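Putative NADH-depentdent flavin oxidoreductase (Cupriavidus metallidurans, PDB 5OCS) probably catalyses the NAD(P)H-dependent, FMN-mediated reduction of activated alkenes, as an ene-reductase of the Old Yellow Enzyme family. Local coordinates at residues G11-A16 and A96-L101; D159-A164 and F215-E220; Y183-F188 and V228-S233; A249-L254 and A260-S265. One frame throughout, in Å; residues are numbered along the deposited sequence.

All four contacts belong to one TIM barrel, and their centres lie 10 to 18 Å apart. Interaction 1 packs the N-terminal hairpin on barrel strand 96-102. Interaction 2 joins two outer helices, 150-169 and 204-221. Interactions 3 and 4, the closest pair, set a helix against each of the neighbouring strands 228-233 and 262-265, which are probably hydrogen-bonded through Val232 N and His263 O. Along the chain interaction 1 comes first and interaction 4 last, while the segments of interactions 2 and 3 alternate. Phe215 ties interaction 2 to both later contacts, touching Met230 and Leu254. These contacts pack around strands that carry Gln100 and Arg231, which bind FMN.

Interaction 1: G11-A16 and A96-L101; sequences GNLELA and AVTIQL
A small apolar contact, in which Leu13 and Leu15 converge on Ala96 and Leu13 also reaches Thr98, joins the N-terminal hairpin to the start of barrel strand 96-102. The two strands are not paired: their axes stay 8.7 Å apart and run at 118° to each other, and no hydrogen bond passes between them. Ala96 is the common floor. Its CB meets Leu15 CD2 at 3.8 Å and Leu13 CD2 at 4.0 Å, and a methyl group suits the spot because two branched leucine ends converge on it. Leu13 holds CG anti to its backbone N (chi1 -169°), which carries CD2 on to Thr98, where it lies 4.0 Å from CG2. Thr98 has a double use here: its methyl faces the leucine, while OG1 is hydrogen-bonded to Leu53 O of the adjoining strand, so the buried hydroxyl is satisfied. Glu14, between the leucines, is exposed on the side turned from 96-101. The hairpin thus sits at the N-terminal end of strand 96-102, away from FMN-binding Gln100 farther along it; Leu13 also touches Glu173 and Pro227 in loops, and on the outer side Val97 packs against helix 76-92.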
loop_
_atom_site.group_PDB
_atom_site.type_symbol
_atom_site.label_atom_id
_atom_site.label_comp_id
_atom_site.label_asym_id
_atom_site.label_seq_id
_atom_site.Cartn_x
_atom_site.Cartn_y
_atom_site.Cartn_z
ATOM N N GLY D 11 25.452 8.681 -8.636
ATOM C CA GLY D 11 25.556 9.845 -9.489
ATOM C C GLY D 11 25.212 11.090 -8.701
ATOM O O GLY D 11 25.736 11.288 -7.629
ATOM N N ASN D 12 24.284 11.885 -9.186
ATOM C CA ASN D 12 23.857 13.076 -8.472
ATOM C C ASN D 12 22.622 12.796 -7.599
ATOM O O ASN D 12 22.114 13.665 -6.915
ATOM C CB ASN D 12 23.641 14.219 -9.464
ATOM C CG ASN D 12 24.935 14.611 -10.207
ATOM O OD1 ASN D 12 25.850 13.804 -10.361
ATOM N ND2 ASN D 12 25.002 15.856 -10.673
ATOM N N LEU D 13 22.183 11.543 -7.580
ATOM C CA LEU D 13 20.917 11.195 -7.002
ATOM C C LEU D 13 21.116 10.809 -5.550
ATOM O O LEU D 13 21.725 9.773 -5.250
ATOM C CB LEU D 13 20.308 10.050 -7.823
ATOM C CG LEU D 13 18.856 9.718 -7.525
ATOM C CD1 LEU D 13 17.957 10.898 -7.865
ATOM C CD2 LEU D 13 18.445 8.479 -8.317
ATOM N N GLU D 14 20.643 11.655 -4.640
ATOM C CA GLU D 14 20.793 11.411 -3.195
ATOM C C GLU D 14 19.736 10.408 -2.759
ATOM O O GLU D 14 18.578 10.462 -3.216
ATOM C CB GLU D 14 20.646 12.689 -2.357
ATOM C CG GLU D 14 21.714 13.776 -2.530
ATOM C CD GLU D 14 23.139 13.351 -2.219
ATOM O OE1 GLU D 14 23.398 12.567 -1.267
ATOM O OE2 GLU D 14 24.021 13.860 -2.934
ATOM N N LEU D 15 20.147 9.460 -1.929
ATOM C CA LEU D 15 19.262 8.444 -1.413
ATOM C C LEU D 15 19.181 8.567 0.069
ATOM O O LEU D 15 20.203 8.754 0.736
ATOM C CB LEU D 15 19.762 7.029 -1.795
ATOM C CG LEU D 15 20.016 6.789 -3.291
ATOM C CD1 LEU D 15 20.566 5.378 -3.554
ATOM C CD2 LEU D 15 18.754 7.012 -4.155
ATOM N N ALA D 16 17.969 8.430 0.605
ATOM C CA ALA D 16 17.716 8.581 2.029
ATOM C C ALA D 16 18.388 7.494 2.910
ATOM O O ALA D 16 18.685 7.732 4.078
ATOM C CB ALA D 16 16.224 8.616 2.272
ATOM N N ALA D 96 13.397 8.346 -4.453
ATOM C CA ALA D 96 13.996 8.399 -5.782
ATOM C C ALA D 96 13.376 7.314 -6.628
ATOM O O ALA D 96 13.297 6.181 -6.184
ATOM C CB ALA D 96 15.510 8.140 -5.683
ATOM N N VAL D 97 12.894 7.699 -7.788
ATOM C CA VAL D 97 12.181 6.797 -8.685
ATOM C C VAL D 97 13.041 6.562 -9.900
ATOM O O VAL D 97 13.353 7.490 -10.608
ATOM C CB VAL D 97 10.791 7.329 -9.035
ATOM C CG1 VAL D 97 10.086 6.365 -9.945
ATOM C CG2 VAL D 97 9.987 7.504 -7.759
ATOM N N THR D 98 13.359 5.290 -10.161
ATOM C CA THR D 98 14.169 4.870 -11.301
ATOM C C THR D 98 13.440 3.741 -12.013
ATOM O O THR D 98 12.430 3.216 -11.512
ATOM C CB THR D 98 15.567 4.405 -10.842
ATOM O OG1 THR D 98 15.469 3.270 -9.957
ATOM C CG2 THR D 98 16.255 5.591 -10.086
ATOM N N ILE D 99 13.956 3.308 -13.151
ATOM C CA ILE D 99 13.253 2.318 -13.950
ATOM C C ILE D 99 14.232 1.331 -14.577
ATOM O O ILE D 99 15.320 1.704 -14.996
ATOM C CB ILE D 99 12.379 2.980 -15.039
ATOM C CG1 ILE D 99 11.398 1.978 -15.656
ATOM C CG2 ILE D 99 13.223 3.734 -16.110
ATOM C CD1 ILE D 99 10.258 2.668 -16.362
ATOM N N GLN D 100 13.837 0.074 -14.627
ATOM C CA GLN D 100 14.613 -0.989 -15.306
ATOM C C GLN D 100 14.120 -1.129 -16.732
ATOM O O GLN D 100 12.943 -1.440 -16.969
ATOM C CB GLN D 100 14.471 -2.305 -14.547
ATOM C CG GLN D 100 15.349 -3.399 -15.093
ATOM C CD GLN D 100 15.038 -4.715 -14.467
ATOM O OE1 GLN D 100 13.968 -5.289 -14.707
ATOM N NE2 GLN D 100 15.984 -5.241 -13.703
ATOM N N LEU D 101 14.970 -0.790 -17.705
ATOM C CA LEU D 101 14.611 -0.968 -19.092
ATOM C C LEU D 101 15.090 -2.357 -19.524
ATOM O O LEU D 101 16.218 -2.770 -19.198
ATOM C CB LEU D 101 15.249 0.120 -19.932
ATOM C CG LEU D 101 14.738 1.537 -19.770
ATOM C CD1 LEU D 101 15.464 2.424 -20.780
ATOM C CD2 LEU D 101 13.217 1.655 -19.935
#

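Interaction 2: D159-A164 and F215-E220; sequences DFVAAA and FDAVRE
Val218 fits beside Phe160 and Ala164, and Ala217 beside Val161, where two neighbouring outer helices of the TIM barrel, 150-169 and 204-221, lie side by side. Their short segments run in the same direction, crossing at 28° with 8.7 Å between axes, a separation that small and beta-branched residues permit. The side facing the barrel wall is deeply buried but less closely packed. There Val218 CG2 lies 3.9 Å from Phe160 CB and approaches the ring obliquely, and the same valine continues inward on to Ile175 and Val177 of strand 175-179. Ala164 belongs to this inner side and is more loosely placed still, with CB 4.3 Å from Val218 CG1. The tight point lies towards solvent, at Val161 and Ala217, both partly exposed, where the side chains come closest; beyond them Glu220 is exposed and makes no contact with 159-164. Alanine suits its position because its short side chain lets the valine come right up to the opposite backbone. A chi1 of 172° turns one methyl of Val161, CG1, towards its own carbonyl side and leaves the other for the neighbouring helix, so that CG2 reaches Ala217 CB at 3.6 Å and Ala217 O at 3.7 Å.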
loop_
_atom_site.group_PDB
_atom_site.type_symbol
_atom_site.label_atom_id
_atom_site.label_comp_id
_atom_site.label_asym_id
_atom_site.label_seq_id
_atom_site.Cartn_x
_atom_site.Cartn_y
_atom_site.Cartn_z
ATOM N N ASP D 159 15.556 1.387 -29.750
ATOM C CA ASP D 159 14.382 1.213 -28.863
ATOM C C ASP D 159 14.776 1.510 -27.399
ATOM O O ASP D 159 14.023 2.179 -26.670
ATOM C CB ASP D 159 13.787 -0.191 -28.966
ATOM C CG ASP D 159 13.101 -0.456 -30.289
ATOM O OD1 ASP D 159 12.822 0.509 -31.055
ATOM O OD2 ASP D 159 12.799 -1.632 -30.551
ATOM N N PHE D 160 15.946 1.042 -26.978
ATOM C CA PHE D 160 16.467 1.400 -25.664
ATOM C C PHE D 160 16.618 2.924 -25.506
ATOM O O PHE D 160 16.264 3.500 -24.476
ATOM C CB PHE D 160 17.772 0.692 -25.355
ATOM C CG PHE D 160 17.598 -0.630 -24.651
ATOM C CD1 PHE D 160 17.533 -0.684 -23.258
ATOM C CD2 PHE D 160 17.498 -1.841 -25.378
ATOM C CE1 PHE D 160 17.361 -1.904 -22.583
ATOM C CE2 PHE D 160 17.355 -3.063 -24.709
ATOM C CZ PHE D 160 17.261 -3.092 -23.308
ATOM N N VAL D 161 17.183 3.541 -26.524
ATOM C CA VAL D 161 17.302 4.984 -26.594
ATOM C C VAL D 161 15.956 5.677 -26.532
ATOM O O VAL D 161 15.812 6.623 -25.750
ATOM C CB VAL D 161 18.078 5.435 -27.854
ATOM C CG1 VAL D 161 18.015 6.965 -28.006
ATOM C CG2 VAL D 161 19.530 4.971 -27.752
ATOM N N ALA D 162 14.988 5.230 -27.321
ATOM C CA ALA D 162 13.681 5.880 -27.350
ATOM C C ALA D 162 13.040 5.791 -25.971
ATOM O O ALA D 162 12.509 6.781 -25.449
ATOM C CB ALA D 162 12.768 5.332 -28.428
ATOM N N ALA D 163 13.108 4.618 -25.374
ATOM C CA ALA D 163 12.514 4.396 -24.037
ATOM C C ALA D 163 13.242 5.206 -22.967
ATOM O O ALA D 163 12.599 5.740 -22.065
ATOM C CB ALA D 163 12.513 2.910 -23.691
ATOM N N ALA D 164 14.545 5.336 -23.063
ATOM C CA ALA D 164 15.298 6.156 -22.140
ATOM C C ALA D 164 14.898 7.648 -22.218
ATOM O O ALA D 164 14.793 8.293 -21.198
ATOM C CB ALA D 164 16.767 6.015 -22.415
ATOM N N PHE D 215 24.204 -0.067 -23.322
ATOM C CA PHE D 215 24.479 0.780 -22.171
ATOM C C PHE D 215 24.960 2.157 -22.644
ATOM O O PHE D 215 24.478 3.194 -22.154
ATOM C CB PHE D 215 25.531 0.200 -21.237
ATOM C CG PHE D 215 25.968 1.162 -20.206
ATOM C CD1 PHE D 215 25.250 1.302 -19.029
ATOM C CD2 PHE D 215 27.049 1.991 -20.438
ATOM C CE1 PHE D 215 25.599 2.252 -18.113
ATOM C CE2 PHE D 215 27.406 2.944 -19.519
ATOM C CZ PHE D 215 26.683 3.069 -18.345
ATOM N N ASP D 216 25.928 2.174 -23.562
ATOM C CA ASP D 216 26.447 3.466 -24.082
ATOM C C ASP D 216 25.388 4.308 -24.718
ATOM O O ASP D 216 25.345 5.512 -24.489
ATOM C CB ASP D 216 27.584 3.241 -25.114
ATOM C CG ASP D 216 28.877 2.773 -24.458
ATOM O OD1 ASP D 216 29.037 2.954 -23.227
ATOM O OD2 ASP D 216 29.751 2.244 -25.197
ATOM N N ALA D 217 24.512 3.690 -25.492
ATOM C CA ALA D 217 23.462 4.428 -26.139
ATOM C C ALA D 217 22.473 5.038 -25.159
ATOM O O ALA D 217 22.043 6.188 -25.343
ATOM C CB ALA D 217 22.750 3.562 -27.146
ATOM N N VAL D 218 22.133 4.277 -24.117
ATOM C CA VAL D 218 21.277 4.769 -23.041
ATOM C C VAL D 218 21.938 5.904 -22.273
ATOM O O VAL D 218 21.301 6.931 -21.972
ATOM C CB VAL D 218 20.882 3.626 -22.088
ATOM C CG1 VAL D 218 20.267 4.179 -20.797
ATOM C CG2 VAL D 218 19.904 2.675 -22.801
ATOM N N ARG D 219 23.208 5.750 -21.964
ATOM C CA ARG D 219 23.928 6.751 -21.195
ATOM C C ARG D 219 24.037 8.060 -22.003
ATOM O O ARG D 219 23.987 9.150 -21.437
ATOM C CB ARG D 219 25.310 6.215 -20.833
ATOM C CG ARG D 219 26.284 7.124 -20.097
ATOM C CD ARG D 219 25.793 7.606 -18.740
ATOM N NE ARG D 219 24.717 8.574 -18.867
ATOM C CZ ARG D 219 24.069 9.132 -17.846
ATOM N NH1 ARG D 219 24.374 8.837 -16.592
ATOM N NH2 ARG D 219 23.065 9.967 -18.112
ATOM N N GLU D 220 24.229 7.931 -23.305
ATOM C CA GLU D 220 24.289 9.104 -24.174
ATOM C C GLU D 220 22.940 9.818 -24.239
ATOM O O GLU D 220 22.893 11.061 -24.217
ATOM C CB GLU D 220 24.738 8.714 -25.569
ATOM C CG GLU D 220 25.148 9.912 -26.432
ATOM C CD GLU D 220 24.002 10.688 -27.011
ATOM O OE1 GLU D 220 22.926 10.086 -27.268
ATOM O OE2 GLU D 220 24.182 11.921 -27.221
#

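Interaction 3: Y183-F188 and V228-S233; sequences YLLHQF and VWMRVS
Leu185 and His186, in the first turn of the short helix 184-189, lean towards strand 228-233 and touch Met230 and, three residues on, Ser233. The helix lies in the connection after barrel strand 175-179, and His186 meets its partner strand towards the C-terminal end, where a TIM barrel has its active site. Tyr183 opens the helix at its N-cap position, and its O accepts a hydrogen bond from Gln187 N at 2.9 Å. Two residues on, Leu185 CD2 meets Met230 CE at 4.5 Å, a loose touch between two flexible apolar ends; Met230 is extended until its last torsion, which bends CE aside (chi3 -72°), and it also packs on Phe215, Leu250 and Leu254. His186 follows and supplies the closer approach. A chi1 of -169° points its imidazole away from the backbone N, and CE1 stands 3.6 Å from Ser233 CB, with the serine carbon oblique to the ring. Ser233 OG is farther away, 4.0 Å from CE1. FMN-binding Arg231, between the two touching strand residues, points into the barrel, forming a salt bridge with Glu176 and hydrogen bonds with Ser265 and a citrate probably taken up from the crystallisation liquor. Although a histidine and a serine face each other, carbon meets carbon, which implies that van der Waals packing holds helix and strand here, while His186 NE2 and the Arg231 guanidinium are hydrogen-bonded elsewhere.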
loop_
_atom_site.group_PDB
_atom_site.type_symbol
_atom_site.label_atom_id
_atom_site.label_comp_id
_atom_site.label_asym_id
_atom_site.label_seq_id
_atom_site.Cartn_x
_atom_site.Cartn_y
_atom_site.Cartn_z
ATOM N N TYR D 183 17.797 -12.695 -19.870
ATOM C CA TYR D 183 17.137 -11.895 -20.879
ATOM C C TYR D 183 18.115 -11.475 -21.992
ATOM O O TYR D 183 19.252 -11.978 -22.071
ATOM C CB TYR D 183 16.366 -10.721 -20.238
ATOM C CG TYR D 183 15.222 -11.195 -19.361
ATOM C CD1 TYR D 183 14.308 -12.176 -19.815
ATOM C CD2 TYR D 183 15.045 -10.690 -18.088
ATOM C CE1 TYR D 183 13.265 -12.627 -19.020
ATOM C CE2 TYR D 183 13.979 -11.095 -17.295
ATOM C CZ TYR D 183 13.097 -12.076 -17.751
ATOM O OH TYR D 183 12.048 -12.502 -16.959
ATOM N N LEU D 184 17.703 -10.564 -22.863
ATOM C CA LEU D 184 18.432 -10.389 -24.115
ATOM C C LEU D 184 19.926 -10.112 -23.952
ATOM O O LEU D 184 20.802 -10.743 -24.614
ATOM C CB LEU D 184 17.788 -9.283 -24.958
ATOM C CG LEU D 184 18.528 -9.027 -26.263
ATOM C CD1 LEU D 184 18.292 -10.181 -27.201
ATOM C CD2 LEU D 184 18.234 -7.647 -26.871
ATOM N N LEU D 185 20.242 -9.132 -23.110
ATOM C CA LEU D 185 21.633 -8.773 -22.910
ATOM C C LEU D 185 22.461 -9.915 -22.321
ATOM O O LEU D 185 23.573 -10.191 -22.780
ATOM C CB LEU D 185 21.764 -7.500 -22.135
ATOM C CG LEU D 185 21.780 -6.258 -22.985
ATOM C CD1 LEU D 185 20.727 -6.175 -24.072
ATOM C CD2 LEU D 185 21.745 -5.015 -22.121
ATOM N N HIS D 186 21.878 -10.632 -21.365
ATOM C CA HIS D 186 22.540 -11.790 -20.761
ATOM C C HIS D 186 22.784 -12.904 -21.845
ATOM O O HIS D 186 23.822 -13.580 -21.831
ATOM C CB HIS D 186 21.684 -12.284 -19.605
ATOM C CG HIS D 186 22.340 -13.302 -18.724
ATOM N ND1 HIS D 186 21.799 -13.674 -17.509
ATOM C CD2 HIS D 186 23.473 -14.028 -18.858
ATOM C CE1 HIS D 186 22.561 -14.587 -16.938
ATOM N NE2 HIS D 186 23.585 -14.824 -17.740
ATOM N N GLN D 187 21.832 -13.051 -22.772
ATOM C CA GLN D 187 21.948 -13.998 -23.870
ATOM C C GLN D 187 23.182 -13.677 -24.703
ATOM O O GLN D 187 23.847 -14.595 -25.136
ATOM C CB GLN D 187 20.715 -14.007 -24.765
ATOM C CG GLN D 187 19.505 -14.592 -24.064
ATOM C CD GLN D 187 18.168 -14.136 -24.621
ATOM O OE1 GLN D 187 18.024 -13.953 -25.833
ATOM N NE2 GLN D 187 17.148 -14.019 -23.740
ATOM N N PHE D 188 23.463 -12.399 -24.942
ATOM C CA PHE D 188 24.674 -12.009 -25.644
ATOM C C PHE D 188 25.906 -12.297 -24.807
ATOM O O PHE D 188 26.932 -12.757 -25.352
ATOM C CB PHE D 188 24.662 -10.545 -26.077
ATOM C CG PHE D 188 24.007 -10.306 -27.409
ATOM C CD1 PHE D 188 22.631 -10.130 -27.506
ATOM C CD2 PHE D 188 24.756 -10.218 -28.581
ATOM C CE1 PHE D 188 22.026 -9.869 -28.720
ATOM C CE2 PHE D 188 24.162 -9.949 -29.783
ATOM C CZ PHE D 188 22.787 -9.789 -29.878
ATOM N N VAL D 228 22.823 6.158 -14.711
ATOM C CA VAL D 228 22.461 5.025 -15.512
ATOM C C VAL D 228 23.426 3.922 -15.091
ATOM O O VAL D 228 24.645 4.159 -14.919
ATOM C CB VAL D 228 22.610 5.309 -17.013
ATOM C CG1 VAL D 228 22.366 4.043 -17.861
ATOM C CG2 VAL D 228 21.722 6.429 -17.427
ATOM N N TRP D 229 22.899 2.714 -14.950
ATOM C CA TRP D 229 23.705 1.573 -14.526
ATOM C C TRP D 229 23.181 0.290 -15.161
ATOM O O TRP D 229 22.247 0.335 -15.961
ATOM C CB TRP D 229 23.777 1.500 -12.995
ATOM C CG TRP D 229 22.508 1.125 -12.295
ATOM C CD1 TRP D 229 22.086 -0.122 -11.939
ATOM C CD2 TRP D 229 21.487 2.021 -11.843
ATOM N NE1 TRP D 229 20.875 -0.054 -11.305
ATOM C CE2 TRP D 229 20.490 1.254 -11.237
ATOM C CE3 TRP D 229 21.313 3.394 -11.929
ATOM C CZ2 TRP D 229 19.342 1.826 -10.690
ATOM C CZ3 TRP D 229 20.187 3.954 -11.364
ATOM C CH2 TRP D 229 19.209 3.186 -10.794
ATOM N N MET D 230 23.823 -0.826 -14.856
ATOM C CA MET D 230 23.384 -2.118 -15.378
ATOM C C MET D 230 23.189 -3.121 -14.275
ATOM O O MET D 230 23.938 -3.154 -13.280
ATOM C CB MET D 230 24.407 -2.680 -16.396
ATOM C CG MET D 230 23.908 -3.885 -17.189
ATOM S SD MET D 230 25.091 -4.433 -18.453
ATOM C CE MET D 230 24.918 -3.114 -19.606
ATOM N N ARG D 231 22.233 -4.014 -14.523
ATOM C CA ARG D 231 21.972 -5.171 -13.697
ATOM C C ARG D 231 22.703 -6.340 -14.313
ATOM O O ARG D 231 22.526 -6.585 -15.493
ATOM C CB ARG D 231 20.463 -5.466 -13.704
ATOM C CG ARG D 231 20.021 -6.678 -12.901
ATOM C CD ARG D 231 20.242 -6.512 -11.410
ATOM N NE ARG D 231 19.372 -7.430 -10.657
ATOM C CZ ARG D 231 18.096 -7.220 -10.331
ATOM N NH1 ARG D 231 17.510 -6.062 -10.570
ATOM N NH2 ARG D 231 17.432 -8.181 -9.703
ATOM N N VAL D 232 23.521 -7.045 -13.508
ATOM C CA VAL D 232 24.358 -8.135 -14.019
ATOM C C VAL D 232 24.192 -9.358 -13.159
ATOM O O VAL D 232 24.131 -9.253 -11.935
ATOM C CB VAL D 232 25.852 -7.739 -14.024
ATOM C CG1 VAL D 232 26.718 -8.877 -14.582
ATOM C CG2 VAL D 232 26.090 -6.456 -14.840
ATOM N N SER D 233 24.102 -10.538 -13.790
ATOM C CA SER D 233 24.111 -11.778 -13.024
ATOM C C SER D 233 25.515 -12.120 -12.586
ATOM O O SER D 233 26.384 -12.136 -13.429
ATOM C CB SER D 233 23.601 -12.928 -13.889
ATOM O OG SER D 233 23.681 -14.121 -13.129
#

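Interaction 4: A249-L254 and A260-S265; sequences ALSHEL and AAVHVS
Helix 244-256 lies along the outside of barrel strand 262-265, the backbones coming nearest at Ser251 and Val262, whose CA atoms are 6.7 Å apart. Val262 makes all the close contacts from the strand side: both Ser251 and Leu254, three residues apart and hence on one face of the helix, point towards it. Its chi1 of 65° puts CG1 in the more confined place between N and the carbonyl carbon and CG2 across from the N, and both methyls meet the hydroxyl oxygen of the serine. CG2 lies 3.7 Å from Ser251 OG and CG1 lies 4.1 Å from the same oxygen. These are packing contacts, not polar ones, because the hydroxyl is hydrogen-bonded within its own helix to Thr247 O, one turn earlier; chi1 of -61° swings OG back beside the backbone N, within range of that carbonyl. A serine can therefore be buried here, small enough to let the strand come near and with its oxygen satisfied. Leu254 adds a looser apolar touch, CD1 standing 4.3 Å from Val262 CG2, and its longer side chain spans the wider gap to the strand and also meets Met230. Ala261 and His263, the residues flanking Val262, face the barrel interior; His263 is hydrogen-bonded there to Glu176 and Ser322. The contact closes the beta-alpha-beta crossover of strand 228-233, helix 244-256 and strand 262-265, with helix 204-221 packed on Leu250 and helix 284-293 placing Val289 against both Ser251 and Val262.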
loop_
_atom_site.group_PDB
_atom_site.type_symbol
_atom_site.label_atom_id
_atom_site.label_comp_id
_atom_site.label_asym_id
_atom_site.label_seq_id
_atom_site.Cartn_x
_atom_site.Cartn_y
_atom_site.Cartn_z
ATOM N N ALA D 249 34.875 -8.223 -15.343
ATOM C CA ALA D 249 35.365 -7.544 -16.547
ATOM C C ALA D 249 34.309 -6.571 -17.099
ATOM O O ALA D 249 34.603 -5.436 -17.532
ATOM C CB ALA D 249 35.762 -8.571 -17.597
ATOM N N LEU D 250 33.061 -7.022 -17.067
ATOM C CA LEU D 250 31.985 -6.161 -17.496
ATOM C C LEU D 250 31.856 -4.915 -16.550
ATOM O O LEU D 250 31.665 -3.791 -17.041
ATOM C CB LEU D 250 30.685 -6.958 -17.606
ATOM C CG LEU D 250 29.430 -6.142 -17.992
ATOM C CD1 LEU D 250 29.561 -5.588 -19.395
ATOM C CD2 LEU D 250 28.198 -7.044 -17.904
ATOM N N SER D 251 32.002 -5.119 -15.253
ATOM C CA SER D 251 31.868 -4.042 -14.251
ATOM C C SER D 251 33.002 -3.021 -14.417
ATOM O O SER D 251 32.764 -1.808 -14.370
ATOM C CB SER D 251 31.818 -4.596 -12.864
ATOM O OG SER D 251 30.681 -5.455 -12.717
ATOM N N HIS D 252 34.211 -3.496 -14.732
ATOM C CA HIS D 252 35.311 -2.549 -15.089
ATOM C C HIS D 252 34.949 -1.705 -16.319
ATOM O O HIS D 252 35.174 -0.478 -16.346
ATOM C CB HIS D 252 36.688 -3.260 -15.328
ATOM C CG HIS D 252 37.380 -3.731 -14.078
ATOM N ND1 HIS D 252 37.847 -2.873 -13.108
ATOM C CD2 HIS D 252 37.718 -4.972 -13.666
ATOM C CE1 HIS D 252 38.421 -3.565 -12.142
ATOM N NE2 HIS D 252 38.340 -4.844 -12.447
ATOM N N GLU D 253 34.414 -2.338 -17.355
ATOM C CA GLU D 253 33.993 -1.607 -18.536
ATOM C C GLU D 253 32.889 -0.626 -18.244
ATOM O O GLU D 253 32.942 0.509 -18.724
ATOM C CB GLU D 253 33.570 -2.522 -19.652
ATOM C CG GLU D 253 34.727 -3.165 -20.387
ATOM C CD GLU D 253 35.590 -2.146 -21.114
ATOM O OE1 GLU D 253 35.097 -1.109 -21.599
ATOM O OE2 GLU D 253 36.794 -2.377 -21.151
ATOM N N LEU D 254 31.916 -1.050 -17.432
ATOM C CA LEU D 254 30.817 -0.145 -17.046
ATOM C C LEU D 254 31.365 1.106 -16.349
ATOM O O LEU D 254 30.981 2.228 -16.682
ATOM C CB LEU D 254 29.824 -0.869 -16.133
ATOM C CG LEU D 254 29.004 -1.917 -16.884
ATOM C CD1 LEU D 254 28.320 -2.875 -15.927
ATOM C CD2 LEU D 254 27.982 -1.239 -17.757
ATOM N N ALA D 260 26.940 4.607 -13.227
ATOM C CA ALA D 260 26.842 5.091 -11.863
ATOM C C ALA D 260 26.997 4.009 -10.800
ATOM O O ALA D 260 27.292 4.302 -9.645
ATOM C CB ALA D 260 25.509 5.800 -11.663
ATOM N N ALA D 261 26.753 2.757 -11.198
ATOM C CA ALA D 261 26.706 1.659 -10.286
ATOM C C ALA D 261 26.775 0.368 -11.053
ATOM O O ALA D 261 26.768 0.334 -12.286
ATOM C CB ALA D 261 25.418 1.720 -9.448
ATOM N N VAL D 262 26.800 -0.710 -10.299
ATOM C CA VAL D 262 26.452 -2.023 -10.836
ATOM C C VAL D 262 25.550 -2.748 -9.827
ATOM O O VAL D 262 25.780 -2.718 -8.605
ATOM C CB VAL D 262 27.714 -2.838 -11.242
ATOM C CG1 VAL D 262 28.554 -3.161 -10.037
ATOM C CG2 VAL D 262 27.329 -4.135 -11.950
ATOM N N HIS D 263 24.484 -3.377 -10.335
ATOM C CA HIS D 263 23.551 -4.087 -9.501
ATOM C C HIS D 263 23.781 -5.561 -9.764
ATOM O O HIS D 263 23.556 -6.027 -10.887
ATOM C CB HIS D 263 22.127 -3.655 -9.882
ATOM C CG HIS D 263 21.062 -4.126 -8.944
ATOM N ND1 HIS D 263 19.746 -3.703 -9.060
ATOM C CD2 HIS D 263 21.096 -4.933 -7.861
ATOM C CE1 HIS D 263 19.023 -4.260 -8.100
ATOM N NE2 HIS D 263 19.812 -5.017 -7.368
ATOM N N VAL D 264 24.214 -6.281 -8.739
ATOM C CA VAL D 264 24.753 -7.644 -8.904
ATOM C C VAL D 264 23.724 -8.624 -8.392
ATOM O O VAL D 264 23.399 -8.603 -7.209
ATOM C CB VAL D 264 26.072 -7.816 -8.132
ATOM C CG1 VAL D 264 26.594 -9.240 -8.230
ATOM C CG2 VAL D 264 27.127 -6.802 -8.608
ATOM N N SER D 265 23.208 -9.490 -9.272
ATOM C CA SER D 265 22.313 -10.551 -8.832
ATOM C C SER D 265 23.101 -11.658 -8.133
ATOM O O SER D 265 24.323 -11.637 -8.134
ATOM C CB SER D 265 21.482 -11.070 -9.995
ATOM O OG SER D 265 20.428 -10.103 -10.248
#